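Local coordinates for natural cytotoxicity triggering receptor 2 (Homo sapiens, PDB 1HKF), which activates the cytotoxicity of natural killer cells and may help them lyse tumour cells, the chain here being its extracellular V-set immunoglobulin domain, at residues L91-R102 against K113-V121; S39-C47 against R57-R65. All blocks are in the same frame, centred on the assembly; numbering follows the deposited sequence.

In the fold
Contacts 1 and 2 are the two hairpins of the five-stranded sheet of a V-set immunoglobulin domain, F-G and C-C' respectively. Strands 97-104 and 43-49 are neighbours, so R102 N reaches G45 O and W100 N reaches C47 O, although the contact centres lie about 17 Å apart. Each contact has one side in the core, where Y99 meets W46 with nearly parallel rings. Toward the outside, contact 1 layers R116 and the edge of Y118 on either side of H98 and lays the R116 chain over W100, whereas contact 2 carries a folded arginine and a water bridge. Contact 2 includes this sheet's outermost strand within the chain, 54-61, and a bulge; contact 1 pairs in regular register.

Contact 1: L91-R102 against K113-V121; sequences LREEDSGHYWCR and KSVRFYLVV
The F-G hairpin of the V-set domain pairs strand 97-102 with 113-121 in antiparallel register. G97, Y99 and C101 exchange paired backbone hydrogen bonds with L119, F117 and V115. Just before the strand, S96 OG receives V121 N in a short, nearly straight bond (2.6 Å, 173°), extending the pairing beyond G97. On the outward face H98 is sandwiched. The R116 guanidinium lies flat on one side of its imidazole, centres 3.6 Å apart and planes 4° from parallel; on the other, Y118 makes an edge-to-face pair, its CD1 over the imidazole and 3.1 Å from H98 NE2. R116 reaches this place through an extended chain, CG anti to the backbone N (chi1 -162°), whose first carbons cross W100: CB stands 3.6 Å above the centre of the six-membered ring. E49 OE1 takes both R116 NE (salt bridge) and W100 NE1 (hydrogen bond), so one carboxylate oxygen holds the two residues of the CH-pi pair together. Facing inward, Y99 OH turns back to D95 O (2.6 Å, on a lone pair in the carbonyl plane); this hydrogen bond to the residue four positions earlier is the tyrosine corner of strand F. Y99 CE1 packs on L119 CB at 3.8 Å. C101 SG, disulfide-bonded to C32 of strand 28-33, meets the edge of F117. Strand 97-104 is flanked by 43-49, strand 111-121 by 18-22, and F117 and L119 reach the opposing sheet at 28-33.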
loop_
_atom_site.group_PDB
_atom_site.type_symbol
_atom_site.label_atom_id
_atom_site.label_comp_id
_atom_site.label_asym_id
_atom_site.label_seq_id
_atom_site.Cartn_x
_atom_site.Cartn_y
_atom_site.Cartn_z
ATOM N N LEU A 91 8.565 4.942 3.465
ATOM C CA LEU A 91 9.243 3.930 4.282
ATOM C C LEU A 91 10.768 4.091 4.249
ATOM O O LEU A 91 11.339 4.424 3.208
ATOM C CB LEU A 91 8.881 2.505 3.817
ATOM C CG LEU A 91 7.377 2.185 3.962
ATOM C CD1 LEU A 91 6.953 0.901 3.208
ATOM C CD2 LEU A 91 7.068 2.127 5.466
ATOM N N ARG A 92 11.373 3.866 5.419
ATOM C CA ARG A 92 12.806 3.854 5.647
ATOM C C ARG A 92 13.153 2.489 6.255
ATOM O O ARG A 92 12.312 1.828 6.921
ATOM C CB ARG A 92 13.244 4.934 6.643
ATOM C CG ARG A 92 13.240 6.283 6.034
ATOM C CD ARG A 92 11.859 6.877 6.173
ATOM N NE ARG A 92 11.702 7.395 7.518
ATOM C CZ ARG A 92 11.414 8.659 7.771
ATOM N NH1 ARG A 92 11.242 9.506 6.758
ATOM N NH2 ARG A 92 11.335 9.066 9.030
ATOM N N GLU A 93 14.404 2.097 6.076
ATOM C CA GLU A 93 14.923 0.837 6.585
ATOM C C GLU A 93 14.582 0.631 8.070
ATOM O O GLU A 93 14.235 -0.487 8.474
ATOM C CB GLU A 93 16.441 0.815 6.375
ATOM C CG GLU A 93 17.169 -0.476 6.795
ATOM C CD GLU A 93 18.710 -0.306 6.820
ATOM O OE1 GLU A 93 19.316 -0.217 7.940
ATOM O OE2 GLU A 93 19.291 -0.250 5.716
ATOM N N GLU A 94 14.661 1.718 8.844
ATOM C CA GLU A 94 14.411 1.743 10.266
ATOM C C GLU A 94 12.974 1.482 10.649
ATOM O O GLU A 94 12.683 1.320 11.837
ATOM C CB GLU A 94 14.789 3.084 10.870
ATOM C CG GLU A 94 16.269 3.357 10.937
ATOM C CD GLU A 94 16.845 3.771 9.592
ATOM O OE1 GLU A 94 16.045 4.026 8.648
ATOM O OE2 GLU A 94 18.109 3.851 9.501
ATOM N N ASP A 95 12.078 1.481 9.671
ATOM C CA ASP A 95 10.698 1.192 9.973
ATOM C C ASP A 95 10.510 -0.317 10.106
ATOM O O ASP A 95 9.454 -0.782 10.541
ATOM C CB ASP A 95 9.760 1.705 8.872
ATOM C CG ASP A 95 9.721 3.219 8.797
ATOM O OD1 ASP A 95 9.781 3.897 9.871
ATOM O OD2 ASP A 95 9.608 3.711 7.646
ATOM N N SER A 96 11.515 -1.073 9.724
ATOM C CA SER A 96 11.430 -2.518 9.758
ATOM C C SER A 96 11.178 -2.950 11.174
ATOM O O SER A 96 11.690 -2.348 12.116
ATOM C CB SER A 96 12.733 -3.149 9.226
ATOM O OG SER A 96 12.732 -3.201 7.790
ATOM N N GLY A 97 10.387 -3.997 11.339
ATOM C CA GLY A 97 10.100 -4.432 12.701
ATOM C C GLY A 97 8.700 -5.022 12.830
ATOM O O GLY A 97 8.006 -5.248 11.814
ATOM N N HIS A 98 8.302 -5.299 14.076
ATOM C CA HIS A 98 6.983 -5.903 14.354
ATOM C C HIS A 98 6.007 -4.800 14.683
ATOM O O HIS A 98 6.340 -3.864 15.398
ATOM C CB HIS A 98 7.075 -6.868 15.552
ATOM C CG HIS A 98 7.616 -8.217 15.196
ATOM N ND1 HIS A 98 8.888 -8.620 15.530
ATOM C CD2 HIS A 98 7.082 -9.231 14.469
ATOM C CE1 HIS A 98 9.122 -9.819 15.022
ATOM N NE2 HIS A 98 8.044 -10.213 14.368
ATOM N N TYR A 99 4.797 -4.940 14.175
ATOM C CA TYR A 99 3.732 -3.962 14.382
ATOM C C TYR A 99 2.435 -4.708 14.665
ATOM O O TYR A 99 2.293 -5.881 14.323
ATOM C CB TYR A 99 3.482 -3.147 13.078
ATOM C CG TYR A 99 4.581 -2.162 12.668
ATOM C CD1 TYR A 99 5.755 -2.596 12.068
ATOM C CD2 TYR A 99 4.444 -0.816 12.932
ATOM C CE1 TYR A 99 6.784 -1.701 11.744
ATOM C CE2 TYR A 99 5.463 0.119 12.610
ATOM C CZ TYR A 99 6.635 -0.339 12.016
ATOM O OH TYR A 99 7.649 0.582 11.724
ATOM N N TRP A 100 1.471 -4.001 15.228
ATOM C CA TRP A 100 0.140 -4.561 15.468
ATOM C C TRP A 100 -0.886 -3.506 15.134
ATOM O O TRP A 100 -0.696 -2.336 15.440
ATOM C CB TRP A 100 -0.129 -4.846 16.951
ATOM C CG TRP A 100 0.702 -5.878 17.624
ATOM C CD1 TRP A 100 1.968 -5.726 18.088
ATOM C CD2 TRP A 100 0.292 -7.188 17.971
ATOM N NE1 TRP A 100 2.373 -6.870 18.711
ATOM C CE2 TRP A 100 1.356 -7.787 18.653
ATOM C CE3 TRP A 100 -0.890 -7.923 17.776
ATOM C CZ2 TRP A 100 1.287 -9.102 19.153
ATOM C CZ3 TRP A 100 -0.967 -9.231 18.270
ATOM C CH2 TRP A 100 0.120 -9.805 18.949
ATOM N N CYS A 101 -1.961 -3.921 14.494
ATOM C CA CYS A 101 -3.060 -3.010 14.332
ATOM C C CYS A 101 -3.966 -3.517 15.523
ATOM O O CYS A 101 -4.139 -4.723 15.715
ATOM C CB CYS A 101 -3.722 -3.156 12.967
ATOM S SG CYS A 101 -4.509 -4.741 12.769
ATOM N N ARG A 102 -4.412 -2.594 16.380
ATOM C CA ARG A 102 -5.239 -2.944 17.529
ATOM C C ARG A 102 -6.581 -2.214 17.539
ATOM O O ARG A 102 -6.711 -1.126 16.995
ATOM C CB ARG A 102 -4.482 -2.667 18.809
ATOM C CG ARG A 102 -3.413 -3.676 19.074
ATOM C CD ARG A 102 -2.562 -3.298 20.265
ATOM N NE ARG A 102 -1.684 -4.410 20.593
ATOM C CZ ARG A 102 -0.709 -4.349 21.489
ATOM N NH1 ARG A 102 -0.478 -3.221 22.153
ATOM N NH2 ARG A 102 0.032 -5.428 21.724
ATOM N N LYS A 113 -9.390 -7.104 19.347
ATOM C CA LYS A 113 -8.812 -7.751 18.181
ATOM C C LYS A 113 -7.484 -7.076 17.913
ATOM O O LYS A 113 -7.307 -5.873 18.129
ATOM C CB LYS A 113 -9.733 -7.656 16.976
ATOM C CG LYS A 113 -9.192 -8.310 15.650
ATOM C CD LYS A 113 -10.347 -8.986 14.924
ATOM C CE LYS A 113 -10.213 -9.033 13.400
ATOM N NZ LYS A 113 -8.842 -9.390 12.987
ATOM N N SER A 114 -6.515 -7.882 17.522
ATOM C CA SER A 114 -5.198 -7.374 17.231
ATOM C C SER A 114 -4.546 -8.335 16.251
ATOM O O SER A 114 -4.764 -9.559 16.330
ATOM C CB SER A 114 -4.407 -7.286 18.500
ATOM O OG SER A 114 -4.189 -8.590 18.956
ATOM N N VAL A 115 -3.778 -7.788 15.300
ATOM C CA VAL A 115 -3.079 -8.593 14.299
ATOM C C VAL A 115 -1.631 -8.132 14.319
ATOM O O VAL A 115 -1.348 -6.932 14.313
ATOM C CB VAL A 115 -3.691 -8.409 12.890
ATOM C CG1 VAL A 115 -2.983 -9.313 11.876
ATOM C CG2 VAL A 115 -5.186 -8.763 12.928
ATOM N N ARG A 116 -0.717 -9.101 14.395
ATOM C CA ARG A 116 0.708 -8.813 14.429
ATOM C C ARG A 116 1.271 -8.926 13.005
ATOM O O ARG A 116 0.890 -9.845 12.236
ATOM C CB ARG A 116 1.437 -9.814 15.322
ATOM C CG ARG A 116 2.803 -9.362 15.752
ATOM C CD ARG A 116 3.618 -10.522 16.371
ATOM N NE ARG A 116 4.746 -9.995 17.159
ATOM C CZ ARG A 116 5.867 -10.675 17.384
ATOM N NH1 ARG A 116 5.997 -11.908 16.898
ATOM N NH2 ARG A 116 6.879 -10.108 18.044
ATOM N N PHE A 117 2.173 -7.997 12.674
ATOM C CA PHE A 117 2.788 -7.970 11.336
ATOM C C PHE A 117 4.267 -7.795 11.508
ATOM O O PHE A 117 4.699 -7.237 12.521
ATOM C CB PHE A 117 2.289 -6.776 10.499
ATOM C CG PHE A 117 0.828 -6.836 10.157
ATOM C CD1 PHE A 117 -0.129 -6.255 11.002
ATOM C CD2 PHE A 117 0.404 -7.475 9.017
ATOM C CE1 PHE A 117 -1.498 -6.339 10.675
ATOM C CE2 PHE A 117 -0.952 -7.553 8.707
ATOM C CZ PHE A 117 -1.899 -6.981 9.544
ATOM N N TYR A 118 5.027 -8.300 10.538
ATOM C CA TYR A 118 6.481 -8.074 10.521
ATOM C C TYR A 118 6.749 -7.276 9.204
ATOM O O TYR A 118 6.477 -7.781 8.071
ATOM C CB TYR A 118 7.295 -9.370 10.488
ATOM C CG TYR A 118 8.767 -9.072 10.744
ATOM C CD1 TYR A 118 9.175 -8.541 11.951
ATOM C CD2 TYR A 118 9.727 -9.266 9.789
ATOM C CE1 TYR A 118 10.503 -8.207 12.191
ATOM C CE2 TYR A 118 11.085 -8.940 10.032
ATOM C CZ TYR A 118 11.448 -8.416 11.220
ATOM O OH TYR A 118 12.750 -8.076 11.494
ATOM N N LEU A 119 7.176 -6.025 9.364
ATOM C CA LEU A 119 7.484 -5.154 8.206
ATOM C C LEU A 119 8.949 -5.235 7.914
ATOM O O LEU A 119 9.790 -5.002 8.795
ATOM C CB LEU A 119 7.206 -3.668 8.473
ATOM C CG LEU A 119 7.502 -2.658 7.314
ATOM C CD1 LEU A 119 6.626 -2.945 6.109
ATOM C CD2 LEU A 119 7.200 -1.250 7.762
ATOM N N VAL A 120 9.239 -5.573 6.667
ATOM C CA VAL A 120 10.603 -5.632 6.206
ATOM C C VAL A 120 10.784 -4.566 5.134
ATOM O O VAL A 120 10.126 -4.583 4.092
ATOM C CB VAL A 120 10.922 -6.988 5.640
ATOM C CG1 VAL A 120 12.398 -6.997 5.176
ATOM C CG2 VAL A 120 10.746 -8.039 6.766
ATOM N N VAL A 121 11.591 -3.557 5.443
ATOM C CA VAL A 121 11.828 -2.535 4.431
ATOM C C VAL A 121 13.282 -2.610 3.984
ATOM O O VAL A 121 14.176 -2.525 4.816
ATOM C CB VAL A 121 11.556 -1.102 4.967
ATOM C CG1 VAL A 121 11.838 -0.046 3.826
ATOM C CG2 VAL A 121 10.094 -0.982 5.455
#

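Contact 2: S39-C47 against R57-R65; sequences SLYEKKGWC and RLVTSSKPR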
loop_
_atom_site.group_PDB
_atom_site.type_symbol
_atom_site.label_atom_id
_atom_site.label_comp_id
_atom_site.label_asym_id
_atom_site.label_seq_id
_atom_site.Cartn_x
_atom_site.Cartn_y
_atom_site.Cartn_z
ATOM N N SER A 39 -23.869 0.760 17.790
ATOM C CA SER A 39 -23.693 2.203 17.884
ATOM C C SER A 39 -22.435 2.530 18.672
ATOM O O SER A 39 -22.135 3.705 18.848
ATOM C CB SER A 39 -24.860 2.822 18.638
ATOM O OG SER A 39 -24.713 2.603 20.053
ATOM N N LEU A 40 -21.729 1.515 19.185
ATOM C CA LEU A 40 -20.530 1.768 19.988
ATOM C C LEU A 40 -19.232 1.888 19.117
ATOM O O LEU A 40 -19.026 1.088 18.175
ATOM C CB LEU A 40 -20.397 0.662 21.037
ATOM C CG LEU A 40 -21.166 0.941 22.332
ATOM C CD1 LEU A 40 -20.853 -0.091 23.397
ATOM C CD2 LEU A 40 -20.750 2.292 22.837
ATOM N N TYR A 41 -18.372 2.862 19.425
ATOM C CA TYR A 41 -17.165 3.041 18.623
ATOM C C TYR A 41 -15.876 2.627 19.286
ATOM O O TYR A 41 -15.505 3.139 20.331
ATOM C CB TYR A 41 -16.974 4.484 18.120
ATOM C CG TYR A 41 -15.765 4.619 17.156
ATOM C CD1 TYR A 41 -14.559 5.187 17.574
ATOM C CD2 TYR A 41 -15.838 4.142 15.849
ATOM C CE1 TYR A 41 -13.461 5.274 16.714
ATOM C CE2 TYR A 41 -14.749 4.218 14.975
ATOM C CZ TYR A 41 -13.571 4.790 15.425
ATOM O OH TYR A 41 -12.529 4.882 14.581
ATOM N N GLU A 42 -15.167 1.728 18.620
ATOM C CA GLU A 42 -13.883 1.241 19.100
ATOM C C GLU A 42 -12.707 2.001 18.472
ATOM O O GLU A 42 -12.549 2.026 17.228
ATOM C CB GLU A 42 -13.756 -0.244 18.776
ATOM C CG GLU A 42 -14.794 -1.185 19.490
ATOM C CD GLU A 42 -14.517 -2.674 19.184
ATOM O OE1 GLU A 42 -14.828 -3.162 18.047
ATOM O OE2 GLU A 42 -13.955 -3.354 20.069
ATOM N N LYS A 43 -11.880 2.625 19.296
ATOM C CA LYS A 43 -10.721 3.289 18.733
ATOM C C LYS A 43 -9.813 2.264 18.006
ATOM O O LYS A 43 -9.711 1.099 18.416
ATOM C CB LYS A 43 -9.957 4.000 19.825
ATOM C CG LYS A 43 -10.826 5.084 20.377
ATOM C CD LYS A 43 -10.118 5.885 21.420
ATOM C CE LYS A 43 -11.040 7.042 21.821
ATOM N NZ LYS A 43 -10.217 7.994 22.645
ATOM N N LYS A 44 -9.169 2.698 16.924
ATOM C CA LYS A 44 -8.301 1.798 16.137
ATOM C C LYS A 44 -6.903 2.338 16.299
ATOM O O LYS A 44 -6.713 3.570 16.323
ATOM C CB LYS A 44 -8.754 1.842 14.679
ATOM C CG LYS A 44 -10.294 1.611 14.468
ATOM C CD LYS A 44 -10.709 0.230 14.988
ATOM C CE LYS A 44 -12.109 -0.171 14.542
ATOM N NZ LYS A 44 -13.102 0.934 14.871
ATOM N N GLY A 45 -5.907 1.464 16.438
ATOM C CA GLY A 45 -4.545 1.972 16.624
ATOM C C GLY A 45 -3.555 1.120 15.862
ATOM O O GLY A 45 -3.846 -0.029 15.508
ATOM N N TRP A 46 -2.391 1.698 15.603
ATOM C CA TRP A 46 -1.286 1.025 14.909
ATOM C C TRP A 46 -0.078 1.313 15.798
ATOM O O TRP A 46 0.175 2.464 16.154
ATOM C CB TRP A 46 -1.050 1.639 13.524
ATOM C CG TRP A 46 0.125 1.039 12.694
ATOM C CD1 TRP A 46 1.257 1.718 12.264
ATOM C CD2 TRP A 46 0.196 -0.270 12.084
ATOM N NE1 TRP A 46 2.005 0.921 11.425
ATOM C CE2 TRP A 46 1.387 -0.301 11.293
ATOM C CE3 TRP A 46 -0.634 -1.421 12.123
ATOM C CZ2 TRP A 46 1.771 -1.432 10.546
ATOM C CZ3 TRP A 46 -0.262 -2.541 11.391
ATOM C CH2 TRP A 46 0.952 -2.537 10.595
ATOM N N CYS A 47 0.661 0.276 16.191
ATOM C CA CYS A 47 1.807 0.547 17.042
ATOM C C CYS A 47 2.938 -0.392 16.689
ATOM O O CYS A 47 2.733 -1.441 16.105
ATOM C CB CYS A 47 1.419 0.394 18.524
ATOM S SG CYS A 47 0.805 -1.281 18.810
ATOM N N ARG A 57 2.453 3.467 20.410
ATOM C CA ARG A 57 1.383 3.946 19.532
ATOM C C ARG A 57 1.902 4.907 18.503
ATOM O O ARG A 57 2.511 5.893 18.860
ATOM C CB ARG A 57 0.301 4.655 20.332
ATOM C CG ARG A 57 -0.946 4.997 19.521
ATOM C CD ARG A 57 -1.714 3.725 19.149
ATOM N NE ARG A 57 -2.244 3.043 20.341
ATOM C CZ ARG A 57 -3.280 3.498 21.055
ATOM N NH1 ARG A 57 -3.903 4.623 20.702
ATOM N NH2 ARG A 57 -3.701 2.832 22.127
ATOM N N LEU A 58 1.639 4.637 17.233
ATOM C CA LEU A 58 2.110 5.512 16.172
ATOM C C LEU A 58 0.986 6.418 15.659
ATOM O O LEU A 58 1.208 7.577 15.343
ATOM C CB LEU A 58 2.690 4.670 15.026
ATOM C CG LEU A 58 3.918 3.841 15.475
ATOM C CD1 LEU A 58 4.461 3.034 14.345
ATOM C CD2 LEU A 58 4.978 4.762 15.970
ATOM N N VAL A 59 -0.220 5.881 15.588
ATOM C CA VAL A 59 -1.348 6.632 15.117
ATOM C C VAL A 59 -2.626 5.911 15.632
ATOM O O VAL A 59 -2.642 4.673 15.775
ATOM C CB VAL A 59 -1.305 6.728 13.574
ATOM C CG1 VAL A 59 -1.312 5.363 12.956
ATOM C CG2 VAL A 59 -2.483 7.531 13.056
ATOM N N THR A 60 -3.675 6.706 15.877
ATOM C CA THR A 60 -4.952 6.248 16.413
ATOM C C THR A 60 -6.146 6.935 15.778
ATOM O O THR A 60 -6.109 8.137 15.554
ATOM C CB THR A 60 -5.045 6.572 17.919
ATOM O OG1 THR A 60 -3.862 6.112 18.577
ATOM C CG2 THR A 60 -6.277 5.866 18.559
ATOM N N SER A 61 -7.193 6.171 15.474
ATOM C CA SER A 61 -8.441 6.735 14.944
ATOM C C SER A 61 -9.369 6.767 16.159
ATOM O O SER A 61 -9.727 5.692 16.672
ATOM C CB SER A 61 -9.075 5.815 13.936
ATOM O OG SER A 61 -10.277 6.390 13.464
ATOM N N SER A 62 -9.742 7.972 16.602
ATOM C CA SER A 62 -10.593 8.172 17.771
ATOM C C SER A 62 -12.069 8.326 17.450
ATOM O O SER A 62 -12.909 8.165 18.327
ATOM C CB SER A 62 -10.105 9.401 18.567
ATOM O OG SER A 62 -8.832 9.118 19.170
ATOM N N LYS A 63 -12.379 8.671 16.199
ATOM C CA LYS A 63 -13.752 8.832 15.748
ATOM C C LYS A 63 -13.845 8.253 14.340
ATOM O O LYS A 63 -12.883 8.257 13.605
ATOM C CB LYS A 63 -14.142 10.313 15.769
ATOM C CG LYS A 63 -14.278 10.803 17.158
ATOM C CD LYS A 63 -15.072 12.058 17.198
ATOM C CE LYS A 63 -14.191 13.260 17.186
ATOM N NZ LYS A 63 -14.916 14.205 18.065
ATOM N N PRO A 64 -15.013 7.735 13.958
ATOM C CA PRO A 64 -15.156 7.147 12.622
ATOM C C PRO A 64 -15.003 8.113 11.440
ATOM O O PRO A 64 -15.347 9.285 11.553
ATOM C CB PRO A 64 -16.535 6.496 12.674
ATOM C CG PRO A 64 -17.288 7.337 13.672
ATOM C CD PRO A 64 -16.274 7.713 14.731
ATOM N N ARG A 65 -14.466 7.596 10.320
ATOM C CA ARG A 65 -14.282 8.356 9.103
ATOM C C ARG A 65 -13.621 9.716 9.381
ATOM O O ARG A 65 -14.128 10.760 9.001
ATOM C CB ARG A 65 -15.641 8.509 8.447
ATOM C CG ARG A 65 -16.265 7.173 8.022
ATOM C CD ARG A 65 -17.691 7.355 7.534
ATOM N NE ARG A 65 -18.530 7.859 8.625
ATOM C CZ ARG A 65 -19.099 7.079 9.557
ATOM N NH1 ARG A 65 -18.969 5.752 9.521
ATOM N NH2 ARG A 65 -19.660 7.638 10.622
HETATM O O HOH W 1 -8.130 9.647 22.153
#
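A classic beta bulge breaks the pairing: L58 and V59 stand opposite the single residue W46, and the register slips by one before C47 meets R57. W46 O takes L58 N at 2.8 Å and V59 N only weakly at 3.5 Å, while W46 N bonds back to V59 O. W46 CB rests on V59 CG1 and W46 CD1 touches L58 CD1, so both bulge residues pack against the one tryptophan. On the other face G45 leaves room for R57, whose chain bends at chi2 and chi3 (69° and 65°) so that NH1 donates a hydrogen bond to T60 OG1 (2.6 Å), which lies nearly in the guanidinium plane. Beyond the regular strands, P64 CD sits over the centre of the Y41 ring, 3.8 Å from the centroid, a CH-pi contact. Y41 OH hydrogen-bonds S61 OG (2.9 Å), and also D77 of strand 73-78 in the opposing sheet. At the surface, one water bridges K43 NZ (2.7 Å) and S62 OG (3.1 Å). C47 is disulfide-bonded to C55, a second link between strands 43-49 and 54-61 toward the hairpin turn. This is the C-C' hairpin of a V-set immunoglobulin domain, with W46 as its core tryptophan beside C101.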